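Local coordinates for protein 4-alpha-glucanotransferase (Corynebacterium glutamicum, PDB 5B68) that belongs to the amylomaltase (disproportionating enzyme) family of 4-alpha-glucanotransferases, here combining a TIM-barrel domain with an N-terminal beta-sandwich domain, at residues A[35-40]-A[470-475]; A[114-119]-A[130-135]; A[230-235]-A[672-677]. One frame throughout, in Å; residues are numbered along the deposited sequence.

Interaction 1 of 3, residues A[35-40]-A[470-475]; sequences LVKILR and VMPRMQ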
loop_
_atom_site.group_PDB
_atom_site.type_symbol
_atom_site.label_atom_id
_atom_site.label_comp_id
_atom_site.label_asym_id
_atom_site.label_seq_id
_atom_site.Cartn_x
_atom_site.Cartn_y
_atom_site.Cartn_z
ATOM N N LEU A 35 5.780 -22.639 -15.638
ATOM C CA LEU A 35 4.547 -22.311 -16.332
ATOM C C LEU A 35 3.399 -23.178 -15.821
ATOM O O LEU A 35 2.324 -22.681 -15.520
ATOM C CB LEU A 35 4.699 -22.479 -17.829
ATOM C CG LEU A 35 5.623 -21.443 -18.511
ATOM C CD1 LEU A 35 5.765 -21.779 -19.997
ATOM C CD2 LEU A 35 5.234 -19.964 -18.294
ATOM N N VAL A 36 3.640 -24.472 -15.773
ATOM C CA VAL A 36 2.634 -25.397 -15.299
ATOM C C VAL A 36 2.222 -25.076 -13.885
ATOM O O VAL A 36 1.007 -25.124 -13.575
ATOM C CB VAL A 36 3.135 -26.877 -15.467
ATOM C CG1 VAL A 36 2.222 -27.848 -14.783
ATOM C CG2 VAL A 36 3.281 -27.228 -16.946
ATOM N N LYS A 37 3.171 -24.805 -12.990
ATOM C CA LYS A 37 2.800 -24.596 -11.572
ATOM C C LYS A 37 2.034 -23.262 -11.382
ATOM O O LYS A 37 1.129 -23.182 -10.590
ATOM C CB LYS A 37 4.026 -24.592 -10.666
ATOM C CG LYS A 37 4.532 -26.006 -10.489
ATOM C CD LYS A 37 5.899 -26.044 -9.845
ATOM C CE LYS A 37 6.187 -27.472 -9.379
ATOM N NZ LYS A 37 7.669 -27.586 -9.128
ATOM N N ILE A 38 2.394 -22.248 -12.143
ATOM C CA ILE A 38 1.674 -20.969 -12.055
ATOM C C ILE A 38 0.295 -21.133 -12.704
ATOM O O ILE A 38 -0.667 -20.698 -12.127
ATOM C CB ILE A 38 2.456 -19.815 -12.703
ATOM C CG1 ILE A 38 3.767 -19.624 -11.933
ATOM C CG2 ILE A 38 1.626 -18.501 -12.677
ATOM C CD1 ILE A 38 3.581 -19.401 -10.465
ATOM N N LEU A 39 0.193 -21.828 -13.827
ATOM C CA LEU A 39 -1.148 -22.115 -14.401
ATOM C C LEU A 39 -2.057 -22.868 -13.428
ATOM O O LEU A 39 -3.214 -22.526 -13.261
ATOM C CB LEU A 39 -1.010 -22.850 -15.709
ATOM C CG LEU A 39 -0.493 -21.936 -16.819
ATOM C CD1 LEU A 39 0.021 -22.729 -18.021
ATOM C CD2 LEU A 39 -1.588 -21.017 -17.333
ATOM N N ARG A 40 -1.505 -23.855 -12.753
ATOM C CA ARG A 40 -2.256 -24.600 -11.736
ATOM C C ARG A 40 -2.645 -23.744 -10.535
ATOM O O ARG A 40 -3.824 -23.820 -10.077
ATOM C CB ARG A 40 -1.448 -25.815 -11.299
ATOM C CG ARG A 40 -1.399 -26.951 -12.321
ATOM C CD ARG A 40 -0.454 -28.113 -11.913
ATOM N NE ARG A 40 -0.717 -28.579 -10.559
ATOM C CZ ARG A 40 -1.841 -29.176 -10.136
ATOM N NH1 ARG A 40 -1.935 -29.533 -8.854
ATOM N NH2 ARG A 40 -2.884 -29.421 -10.939
ATOM N N VAL A 470 5.803 -13.477 -9.482
ATOM C CA VAL A 470 5.348 -14.524 -8.580
ATOM C C VAL A 470 6.160 -15.792 -8.791
ATOM O O VAL A 470 6.574 -16.092 -9.928
ATOM C CB VAL A 470 3.828 -14.862 -8.796
ATOM C CG1 VAL A 470 2.979 -13.666 -8.426
ATOM C CG2 VAL A 470 3.512 -15.259 -10.216
ATOM N N MET A 471 6.249 -16.600 -7.737
ATOM C CA MET A 471 6.918 -17.878 -7.803
ATOM C C MET A 471 6.019 -18.910 -7.178
ATOM O O MET A 471 5.183 -18.570 -6.365
ATOM C CB MET A 471 8.244 -17.775 -7.044
ATOM C CG MET A 471 8.029 -17.543 -5.553
ATOM S SD MET A 471 9.381 -16.658 -4.778
ATOM C CE MET A 471 9.051 -15.052 -5.519
ATOM N N PRO A 472 6.109 -20.186 -7.615
ATOM C CA PRO A 472 5.330 -21.210 -6.910
ATOM C C PRO A 472 5.693 -21.153 -5.432
ATOM O O PRO A 472 6.853 -20.915 -5.081
ATOM C CB PRO A 472 5.826 -22.506 -7.542
ATOM C CG PRO A 472 6.302 -22.119 -8.873
ATOM C CD PRO A 472 6.883 -20.753 -8.749
ATOM N N ARG A 473 4.712 -21.322 -4.577
ATOM C CA ARG A 473 4.936 -21.066 -3.189
ATOM C C ARG A 473 6.016 -22.019 -2.685
ATOM O O ARG A 473 6.028 -23.171 -3.038
ATOM C CB ARG A 473 3.639 -21.224 -2.406
ATOM C CG ARG A 473 3.708 -20.661 -1.008
ATOM C CD ARG A 473 2.339 -20.369 -0.449
ATOM N NE ARG A 473 1.831 -19.084 -0.884
ATOM C CZ ARG A 473 2.214 -17.925 -0.382
ATOM N NH1 ARG A 473 3.116 -17.886 0.575
ATOM N NH2 ARG A 473 1.693 -16.808 -0.837
ATOM N N MET A 474 6.921 -21.498 -1.875
ATOM C CA MET A 474 8.013 -22.261 -1.262
ATOM C C MET A 474 9.185 -22.550 -2.195
ATOM O O MET A 474 10.083 -23.282 -1.848
ATOM C CB MET A 474 7.524 -23.551 -0.615
ATOM C CG MET A 474 6.924 -23.387 0.774
ATOM S SD MET A 474 8.055 -22.912 2.098
ATOM C CE MET A 474 9.208 -24.267 2.176
ATOM N N GLN A 475 9.182 -21.938 -3.363
ATOM C CA GLN A 475 10.282 -22.059 -4.293
ATOM C C GLN A 475 11.091 -20.783 -4.321
ATOM O O GLN A 475 10.643 -19.748 -3.883
ATOM C CB GLN A 475 9.790 -22.382 -5.701
ATOM C CG GLN A 475 9.215 -23.769 -5.858
ATOM C CD GLN A 475 9.103 -24.186 -7.298
ATOM O OE1 GLN A 475 9.565 -23.493 -8.184
ATOM N NE2 GLN A 475 8.494 -25.321 -7.533
#

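Interaction 2 of 3, residues A[114-119]-A[130-135]; sequences VENWTA and EASFKI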
loop_
_atom_site.group_PDB
_atom_site.type_symbol
_atom_site.label_atom_id
_atom_site.label_comp_id
_atom_site.label_asym_id
_atom_site.label_seq_id
_atom_site.Cartn_x
_atom_site.Cartn_y
_atom_site.Cartn_z
ATOM N N VAL A 114 -24.434 -2.809 -31.455
ATOM C CA VAL A 114 -23.581 -2.508 -32.614
ATOM C C VAL A 114 -23.195 -3.739 -33.370
ATOM O O VAL A 114 -23.349 -4.850 -32.912
ATOM C CB VAL A 114 -22.303 -1.685 -32.253
ATOM C CG1 VAL A 114 -22.629 -0.293 -31.711
ATOM C CG2 VAL A 114 -21.459 -2.398 -31.255
ATOM N N GLU A 115 -22.627 -3.562 -34.559
ATOM C CA GLU A 115 -22.378 -4.670 -35.452
ATOM C C GLU A 115 -21.420 -5.697 -34.774
ATOM O O GLU A 115 -20.451 -5.335 -34.089
ATOM C CB GLU A 115 -21.716 -4.183 -36.771
ATOM C CG GLU A 115 -20.308 -3.626 -36.494
ATOM C CD GLU A 115 -19.767 -2.652 -37.516
ATOM O OE1 GLU A 115 -20.327 -1.546 -37.646
ATOM O OE2 GLU A 115 -18.726 -3.003 -38.147
ATOM N N ASN A 116 -21.765 -6.954 -34.941
ATOM C CA ASN A 116 -20.952 -8.078 -34.494
ATOM C C ASN A 116 -21.002 -9.174 -35.530
ATOM O O ASN A 116 -22.031 -9.815 -35.791
ATOM C CB ASN A 116 -21.393 -8.563 -33.108
ATOM C CG ASN A 116 -20.570 -9.731 -32.594
ATOM O OD1 ASN A 116 -20.401 -10.757 -33.265
ATOM N ND2 ASN A 116 -20.001 -9.557 -31.388
ATOM N N TRP A 117 -19.820 -9.495 -36.021
ATOM C CA TRP A 117 -19.678 -10.421 -37.120
ATOM C C TRP A 117 -19.397 -11.798 -36.711
ATOM O O TRP A 117 -19.280 -12.665 -37.572
ATOM C CB TRP A 117 -18.582 -9.918 -38.053
ATOM C CG TRP A 117 -18.864 -8.506 -38.545
ATOM C CD1 TRP A 117 -18.073 -7.406 -38.379
ATOM C CD2 TRP A 117 -20.048 -8.052 -39.209
ATOM N NE1 TRP A 117 -18.665 -6.322 -38.940
ATOM C CE2 TRP A 117 -19.888 -6.687 -39.444
ATOM C CE3 TRP A 117 -21.232 -8.664 -39.592
ATOM C CZ2 TRP A 117 -20.848 -5.931 -40.090
ATOM C CZ3 TRP A 117 -22.191 -7.912 -40.210
ATOM C CH2 TRP A 117 -21.989 -6.569 -40.484
ATOM N N THR A 118 -19.318 -12.065 -35.416
ATOM C CA THR A 118 -18.939 -13.425 -34.955
ATOM C C THR A 118 -19.981 -14.495 -35.240
ATOM O O THR A 118 -21.163 -14.318 -34.946
ATOM C CB THR A 118 -18.631 -13.384 -33.444
ATOM O OG1 THR A 118 -17.657 -12.353 -33.214
ATOM C CG2 THR A 118 -18.116 -14.741 -32.912
ATOM N N ALA A 119 -19.520 -15.643 -35.751
ATOM C CA ALA A 119 -20.385 -16.772 -36.085
ATOM C C ALA A 119 -20.813 -17.492 -34.797
ATOM O O ALA A 119 -19.959 -17.627 -33.902
ATOM C CB ALA A 119 -19.615 -17.769 -36.972
ATOM N N GLU A 130 -23.101 -14.528 -30.339
ATOM C CA GLU A 130 -22.484 -13.371 -29.763
ATOM C C GLU A 130 -23.125 -12.102 -30.318
ATOM O O GLU A 130 -23.311 -12.004 -31.524
ATOM C CB GLU A 130 -21.010 -13.404 -30.108
ATOM C CG GLU A 130 -20.193 -12.315 -29.416
ATOM C CD GLU A 130 -18.706 -12.423 -29.668
ATOM O OE1 GLU A 130 -18.165 -11.618 -30.461
ATOM O OE2 GLU A 130 -18.057 -13.311 -29.133
ATOM N N ALA A 131 -23.357 -11.105 -29.468
ATOM C CA ALA A 131 -23.757 -9.737 -29.878
ATOM C C ALA A 131 -22.842 -8.716 -29.230
ATOM O O ALA A 131 -22.109 -9.045 -28.314
ATOM C CB ALA A 131 -25.191 -9.516 -29.483
ATOM N N SER A 132 -22.779 -7.523 -29.796
ATOM C CA SER A 132 -22.001 -6.409 -29.230
ATOM C C SER A 132 -22.874 -5.273 -28.838
ATOM O O SER A 132 -23.885 -4.895 -29.539
ATOM C CB SER A 132 -20.882 -5.923 -30.162
ATOM O OG SER A 132 -19.820 -6.868 -30.355
ATOM N N PHE A 133 -22.590 -4.697 -27.680
ATOM C CA PHE A 133 -23.324 -3.515 -27.215
ATOM C C PHE A 133 -22.322 -2.438 -26.787
ATOM O O PHE A 133 -21.167 -2.728 -26.458
ATOM C CB PHE A 133 -24.283 -3.810 -26.072
ATOM C CG PHE A 133 -25.387 -4.752 -26.448
ATOM C CD1 PHE A 133 -25.160 -6.115 -26.394
ATOM C CD2 PHE A 133 -26.606 -4.300 -26.895
ATOM C CE1 PHE A 133 -26.133 -7.014 -26.770
ATOM C CE2 PHE A 133 -27.610 -5.194 -27.254
ATOM C CZ PHE A 133 -27.388 -6.557 -27.177
ATOM N N LYS A 134 -22.794 -1.207 -26.826
ATOM C CA LYS A 134 -22.011 -0.020 -26.618
ATOM C C LYS A 134 -22.603 0.747 -25.476
ATOM O O LYS A 134 -23.810 1.054 -25.426
ATOM C CB LYS A 134 -22.085 0.831 -27.894
ATOM C CG LYS A 134 -21.070 1.909 -27.998
ATOM C CD LYS A 134 -21.051 2.531 -29.406
ATOM C CE LYS A 134 -22.410 3.028 -29.864
ATOM N NZ LYS A 134 -22.366 3.597 -31.260
ATOM N N ILE A 135 -21.779 1.079 -24.498
ATOM C CA ILE A 135 -22.226 1.944 -23.447
ATOM C C ILE A 135 -22.284 3.432 -23.895
ATOM O O ILE A 135 -21.506 3.815 -24.757
ATOM C CB ILE A 135 -21.405 1.810 -22.139
ATOM C CG1 ILE A 135 -19.971 2.321 -22.315
ATOM C CG2 ILE A 135 -21.345 0.361 -21.694
ATOM C CD1 ILE A 135 -19.212 2.317 -20.972
HETATM O O HOH W 1 -18.376 -6.301 -32.362
HETATM O O HOH W 2 -23.161 -15.340 -33.114
#

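Interaction 3 of 3, residues A[230-235]-A[672-677]; sequences TEDSPY and NWCIPL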
loop_
_atom_site.group_PDB
_atom_site.type_symbol
_atom_site.label_atom_id
_atom_site.label_comp_id
_atom_site.label_asym_id
_atom_site.label_seq_id
_atom_site.Cartn_x
_atom_site.Cartn_y
_atom_site.Cartn_z
ATOM N N THR A 230 2.294 -10.160 17.492
ATOM C CA THR A 230 1.844 -9.454 16.297
ATOM C C THR A 230 3.075 -9.050 15.434
ATOM O O THR A 230 4.186 -8.912 15.957
ATOM C CB THR A 230 0.873 -8.299 16.668
ATOM O OG1 THR A 230 0.191 -7.863 15.485
ATOM C CG2 THR A 230 1.596 -7.141 17.334
ATOM N N GLU A 231 2.855 -8.963 14.131
ATOM C CA GLU A 231 3.871 -8.622 13.127
ATOM C C GLU A 231 4.371 -7.198 13.338
ATOM O O GLU A 231 3.573 -6.267 13.392
ATOM C CB GLU A 231 3.229 -8.737 11.716
ATOM C CG GLU A 231 4.058 -8.397 10.513
ATOM C CD GLU A 231 5.384 -9.138 10.479
ATOM O OE1 GLU A 231 5.364 -10.394 10.579
ATOM O OE2 GLU A 231 6.441 -8.471 10.388
ATOM N N ASP A 232 5.682 -7.040 13.482
ATOM C CA ASP A 232 6.305 -5.687 13.529
ATOM C C ASP A 232 6.186 -4.914 12.195
ATOM O O ASP A 232 5.962 -3.697 12.191
ATOM C CB ASP A 232 7.802 -5.809 13.841
ATOM C CG ASP A 232 8.107 -6.241 15.289
ATOM O OD1 ASP A 232 7.377 -5.954 16.223
ATOM O OD2 ASP A 232 9.189 -6.822 15.489
ATOM N N SER A 233 6.411 -5.596 11.073
ATOM C CA SER A 233 6.341 -4.930 9.758
ATOM C C SER A 233 4.963 -4.403 9.375
ATOM O O SER A 233 4.014 -5.161 9.200
ATOM C CB SER A 233 6.830 -5.809 8.645
ATOM O OG SER A 233 6.881 -5.098 7.430
ATOM N N PRO A 234 4.872 -3.109 9.102
ATOM C CA PRO A 234 3.612 -2.657 8.554
ATOM C C PRO A 234 3.313 -3.216 7.156
ATOM O O PRO A 234 2.188 -3.041 6.672
ATOM C CB PRO A 234 3.791 -1.152 8.467
ATOM C CG PRO A 234 4.903 -0.818 9.361
ATOM C CD PRO A 234 5.805 -1.993 9.357
ATOM N N TYR A 235 4.300 -3.856 6.523
ATOM C CA TYR A 235 4.195 -4.272 5.155
ATOM C C TYR A 235 3.846 -5.771 5.073
ATOM O O TYR A 235 3.756 -6.317 3.990
ATOM C CB TYR A 235 5.476 -3.918 4.347
ATOM C CG TYR A 235 5.635 -2.399 4.117
ATOM C CD1 TYR A 235 4.982 -1.771 3.068
ATOM C CD2 TYR A 235 6.419 -1.589 5.003
ATOM C CE1 TYR A 235 5.060 -0.381 2.875
ATOM C CE2 TYR A 235 6.506 -0.220 4.829
ATOM C CZ TYR A 235 5.848 0.384 3.769
ATOM O OH TYR A 235 5.979 1.746 3.567
ATOM N N ASN A 672 14.090 -4.152 12.915
ATOM C CA ASN A 672 13.373 -3.405 11.912
ATOM C C ASN A 672 12.005 -3.067 12.458
ATOM O O ASN A 672 11.394 -3.857 13.152
ATOM C CB ASN A 672 13.209 -4.227 10.631
ATOM C CG ASN A 672 14.527 -4.585 9.991
ATOM O OD1 ASN A 672 15.345 -3.730 9.737
ATOM N ND2 ASN A 672 14.724 -5.860 9.722
ATOM N N TRP A 673 11.584 -1.840 12.199
ATOM C CA TRP A 673 10.254 -1.371 12.519
ATOM C C TRP A 673 10.035 -1.142 14.005
ATOM O O TRP A 673 8.929 -0.970 14.438
ATOM C CB TRP A 673 9.204 -2.314 11.965
ATOM C CG TRP A 673 9.471 -2.745 10.580
ATOM C CD1 TRP A 673 9.793 -3.990 10.168
ATOM C CD2 TRP A 673 9.436 -1.934 9.408
ATOM N NE1 TRP A 673 9.961 -4.013 8.824
ATOM C CE2 TRP A 673 9.754 -2.758 8.330
ATOM C CE3 TRP A 673 9.175 -0.582 9.168
ATOM C CZ2 TRP A 673 9.823 -2.291 7.037
ATOM C CZ3 TRP A 673 9.239 -0.128 7.883
ATOM C CH2 TRP A 673 9.561 -0.975 6.832
ATOM N N CYS A 674 11.113 -1.168 14.766
ATOM C CA CYS A 674 11.068 -1.000 16.212
ATOM C C CYS A 674 11.909 0.144 16.794
ATOM O O CYS A 674 12.132 0.182 17.982
ATOM C CB CYS A 674 11.482 -2.298 16.889
ATOM S SG CYS A 674 10.426 -3.689 16.440
ATOM N N ILE A 675 12.387 1.041 15.945
ATOM C CA ILE A 675 13.352 2.052 16.361
ATOM C C ILE A 675 12.645 3.358 16.710
ATOM O O ILE A 675 12.184 4.044 15.832
ATOM C CB ILE A 675 14.358 2.328 15.222
ATOM C CG1 ILE A 675 15.034 1.037 14.741
ATOM C CG2 ILE A 675 15.377 3.374 15.624
ATOM C CD1 ILE A 675 15.826 0.295 15.790
ATOM N N PRO A 676 12.587 3.696 17.994
ATOM C CA PRO A 676 11.916 4.952 18.439
ATOM C C PRO A 676 12.641 6.219 17.982
ATOM O O PRO A 676 13.862 6.189 17.700
ATOM C CB PRO A 676 11.952 4.872 19.932
ATOM C CG PRO A 676 13.205 4.130 20.201
ATOM C CD PRO A 676 13.345 3.105 19.119
ATOM N N LEU A 677 11.896 7.296 17.816
ATOM C CA LEU A 677 12.465 8.548 17.258
ATOM C C LEU A 677 13.470 9.102 18.285
ATOM O O LEU A 677 13.095 9.378 19.431
ATOM C CB LEU A 677 11.330 9.571 17.021
ATOM C CG LEU A 677 11.760 10.898 16.347
ATOM C CD1 LEU A 677 12.219 10.662 14.918
ATOM C CD2 LEU A 677 10.631 11.942 16.457
HETATM O O HOH W 3 11.574 -6.467 13.702
#

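Interaction 1 of 3, residues A[35-40]-A[470-475]
K37 and I38, neighbours on helix 32-41, meet V470, P472 and Q475, where strand 467-472 of a four-stranded antiparallel sheet runs into a type II beta turn from P472 to Q475. The short helix lies across the strand rather than along it: the two axes approach to 8.2 Å at 98°. Turned from the sheet, L35, V36 and L39 pack on helix 5-13, so the helix is held between that N-terminal helix and the end of the strand. K37 sits at the nearest backbone crossing, its CA 6.3 Å from CA of P472. Its CB rests on the proline ring, 3.8 Å from P472 CG, and the two side chains cross at about a right angle. With CG set beside the backbone N (chi1 -75°) and the rest of the chain extended, the lysine rises past the ring, and CD still lies 4.1 Å from P472 CG. Further out it crosses the side chain of Q475. The ammonium end is fixed by a salt bridge to D33, one helical turn earlier. I38, the next residue, works through its tip alone. Its CB does not face the strand, but the bend at chi2 (-55°) carries CD1 over to the backbone between M471 and P472. I483 of the adjoining strand 481-484 touches both I38 and V470 and broadens this apolar patch, while the side chain of M471 leaves from the other side of the strand. Across the turn Q475 N donates to P472 O at 3.1 Å, which brings the glutamine round beside the lysine. At the centre of the isoleucine contact, CD1 of I38 lies 3.9 Å from P472 N, 4.0 Å from P472 CD and 4.2 Å from V470 CG2.

Interaction 2 of 3, residues A[114-119]-A[130-135]
N116 and E130 meet at the centre of this contact, in which the loop leaving strand 108-114 continues alongside strand 126-134 of the N-terminal beta sandwich, running roughly antiparallel to it. The amide of N116 is used at both ends. Its ND2 donates to E130 OE1 at 2.9 Å, nearly straight (173°) and in the amide plane, and reaches the anti lone pair of that oxygen. N116 ND2 also donates to S132 OG at 2.9 Å, in a more bent bond. N116 OD1 turns back to accept from T118 N at 2.7 Å, closing an Asx turn. CG stands opposite the backbone N (chi1 180°), which extends the amide across to the strand, and its plane is almost perpendicular to the carboxylate (86°). E130 OE1 takes a second donor, T118 OG1, at 2.9 Å, arriving from above the carboxylate plane. F69 of helix 54-69 packs against both E130 and T118. Farther along, V114 N donates to S132 O at 2.9 Å, and V114 CG1 lies 3.8 Å from CE of K134, whose aliphatic chain crosses the valine. Two waters serve other backbone groups: one accepts from E130 N and donates to T118 O, and another donates to E115 O. S132 N, buried by the contact, has no partner in the model. The loop is thus tied down mainly by side-chain polar groups, and two donors converging on OE1 would be expected to favour an ionised E130.

Interaction 3 of 3, residues A[230-235]-A[672-677]
D232 and W673 bring two irregular segments together, with their CA atoms 5.9 Å apart. W673 has left-handed backbone angles (phi 73°, psi 11°), and its CB meets D232 O at 3.5 Å. Within 230-235, S233 OG accepts from Y235 N at 3.0 Å in an ST turn. This segment then passes over the indole: S233 CA lies 3.8 Å from the centroid of the five-membered ring and P234 CD 3.9 Å from that of the six-membered ring, two CH-pi contacts on one face. Both segments belong to the TIM-barrel domain, in loops that follow strand 215-218 and helix 650-654, and the hydroxyl of Y235 is hydrogen-bonded to D386 of barrel strand 382-387. W673 CH2 reaches the edge of the Y235 ring, 3.7 Å from CD2, with the ring planes inclined at 47°. Y235 also meets the ring of H560, and its side chain comes within about 3 Å of a bound BTB molecule. The carboxylate of D232 is shared: OD1 forms a salt bridge with R286, which also bonds W673 O, while OD2 lies 3.5 Å from C674 SG and receives a bond from a water that also donates to N672 O.

Interaction 1 is the most buried of the three and mainly apolar: an N-terminal helix set across a strand of the small antiparallel sheet. Interaction 2 lies toward the surface of the beta sandwich, its centre about 39 Å from that of the chain, and relies on direct side-chain hydrogen bonds. Interaction 3, nearest the chain's centre, joins two loops of the barrel domain by aromatic and CH-pi contacts, with polar links to the surroundings. Interactions 1 and 3 both tie residues more than 400 positions apart, and their segments alternate along the chain, whereas interaction 2 is local and nested within interaction 1. No two of them share a secondary-structure element; the centres of interactions 2 and 3 are about 54 Å apart.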